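Local coordinates for putative lipoprotein (Bacteroides fragilis, PDB 4GBS) that probably binds heme as a membrane-attached lipoprotein of the HmuY family, at residues 22-26 / 27-31. Residues are numbered along the deposited sequence; the frame is centred on the assembly and turned at random.
Sequences TIDHA and NHSGT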
loop_
_atom_site.group_PDB
_atom_site.type_symbol
_atom_site.label_atom_id
_atom_site.label_comp_id
_atom_site.label_asym_id
_atom_site.label_seq_id
_atom_site.Cartn_x
_atom_site.Cartn_y
_atom_site.Cartn_z
ATOM N N THR A 22 3.364 14.172 6.203
ATOM C CA THR A 22 4.629 14.842 5.862
ATOM C C THR A 22 4.670 15.070 4.333
ATOM O O THR A 22 4.370 14.159 3.551
ATOM C CB THR A 22 5.844 14.041 6.359
ATOM O OG1 THR A 22 5.705 13.749 7.751
ATOM C CG2 THR A 22 7.172 14.743 6.095
ATOM N N ILE A 23 5.005 16.299 3.925
ATOM C CA ILE A 23 5.153 16.702 2.524
ATOM C C ILE A 23 6.405 17.574 2.417
ATOM O O ILE A 23 6.540 18.567 3.144
ATOM C CB ILE A 23 3.897 17.418 1.953
ATOM C CG1 ILE A 23 2.650 16.506 1.980
ATOM C CG2 ILE A 23 4.172 17.904 0.528
ATOM C CD1 ILE A 23 1.326 17.195 1.724
ATOM N N ASP A 24 7.324 17.182 1.526
ATOM C CA ASP A 24 8.541 17.929 1.219
ATOM C C ASP A 24 8.596 18.070 -0.301
ATOM O O ASP A 24 9.105 17.185 -0.997
ATOM C CB ASP A 24 9.803 17.266 1.816
ATOM C CG ASP A 24 11.107 18.035 1.628
ATOM O OD1 ASP A 24 11.093 19.087 0.934
ATOM O OD2 ASP A 24 12.137 17.594 2.180
ATOM N N HIS A 25 8.019 19.179 -0.809
ATOM C CA HIS A 25 7.917 19.489 -2.237
ATOM C C HIS A 25 9.295 19.645 -2.889
ATOM O O HIS A 25 9.444 19.321 -4.071
ATOM C CB HIS A 25 7.096 20.765 -2.467
ATOM C CG HIS A 25 5.638 20.632 -2.142
ATOM N ND1 HIS A 25 4.753 20.025 -3.025
ATOM C CD2 HIS A 25 4.941 21.100 -1.079
ATOM C CE1 HIS A 25 3.563 20.113 -2.455
ATOM N NE2 HIS A 25 3.626 20.753 -1.284
ATOM N N ALA A 26 10.289 20.131 -2.125
ATOM C CA ALA A 26 11.653 20.331 -2.607
ATOM C C ALA A 26 12.341 18.989 -2.902
ATOM O O ALA A 26 12.887 18.815 -3.993
ATOM C CB ALA A 26 12.457 21.121 -1.583
ATOM N N ASN A 27 12.276 18.041 -1.950
ATOM C CA ASN A 27 12.910 16.724 -2.055
ATOM C C ASN A 27 12.057 15.695 -2.793
ATOM O O ASN A 27 12.521 14.569 -3.001
ATOM C CB ASN A 27 13.223 16.185 -0.666
ATOM C CG ASN A 27 14.689 16.176 -0.403
ATOM O OD1 ASN A 27 15.497 16.173 -1.324
ATOM N ND2 ASN A 27 15.048 16.285 0.859
ATOM N N HIS A 28 10.819 16.070 -3.193
ATOM C CA HIS A 28 9.817 15.211 -3.868
ATOM C C HIS A 28 9.521 13.983 -2.993
ATOM O O HIS A 28 9.484 12.850 -3.476
ATOM C CB HIS A 28 10.266 14.783 -5.284
ATOM C CG HIS A 28 10.535 15.925 -6.196
ATOM N ND1 HIS A 28 9.514 16.558 -6.877
ATOM C CD2 HIS A 28 11.709 16.512 -6.515
ATOM C CE1 HIS A 28 10.096 17.507 -7.590
ATOM N NE2 HIS A 28 11.416 17.520 -7.401
ATOM N N SER A 29 9.374 14.226 -1.686
ATOM C CA SER A 29 9.160 13.170 -0.710
ATOM C C SER A 29 7.976 13.492 0.207
ATOM O O SER A 29 7.418 14.598 0.167
ATOM C CB SER A 29 10.428 12.955 0.119
ATOM O OG SER A 29 10.700 13.986 1.056
ATOM N N GLY A 30 7.603 12.504 1.009
ATOM C CA GLY A 30 6.533 12.636 1.980
ATOM C C GLY A 30 6.232 11.347 2.714
ATOM O O GLY A 30 6.867 10.309 2.470
ATOM N N THR A 31 5.220 11.413 3.596
ATOM C CA THR A 31 4.781 10.305 4.425
ATOM C C THR A 31 3.269 10.274 4.439
ATOM O O THR A 31 2.619 11.289 4.680
ATOM C CB THR A 31 5.374 10.444 5.832
ATOM O OG1 THR A 31 6.793 10.590 5.723
ATOM C CG2 THR A 31 5.027 9.278 6.745
#
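Strands 19-24 and 29-35 form an antiparallel beta hairpin, and Asp24 meets Ser29, Asn27 and His28 where it turns. Asp24 and Ser29 are a hydrogen-bonded pair. Asp24 N donates to Ser29 O at 2.9 Å. Ser29 N donates back to Asp24 O at 3.1 Å. His28 and Ser29 both face Asp24, which makes a G1 beta bulge. His28 takes the positive phi of 57° that this bulge needs at its first position.

The Asp24 carboxylate reaches into the turn. Its CG lies anti to the backbone N (chi1 -176°), which turns the group toward Ala26 and Asn27. OD1 accepts two weak bonds from the turn backbone, from Ala26 N and, at 3.3 Å, from Asn27 N. OD2 lies 3.4 Å from Asn27 CB and takes a weak, bent bond from Asn27 ND2. The carboxylate and amide planes are turned 60° apart, so the amide meets OD2 obliquely, which fits the weak, bent bond. On the same face of the sheet, Ser29 OG packs 3.5 Å from Asp24 CB.

His25 O sits over the centre of the His28 ring, 3.9 Å above its plane. Further along, Thr22 and Thr31 form the next hydrogen-bonded pair. Thr31 N donates to Thr22 O at 2.9 Å, while the return bond is weak. Their side chains lie side by side, with Thr22 CB 3.6 Å from Thr31 OG1.

The hairpin sits at the surface, at one border of the large antiparallel sheet. Strand 19-24 is an outermost strand of that sheet within the chain. Strand 29-35 also pairs with strand 189-195, where Gly30 bonds to Tyr194 through the backbone and Thr31 OG1 is hydrogen-bonded to Asp193 OD1.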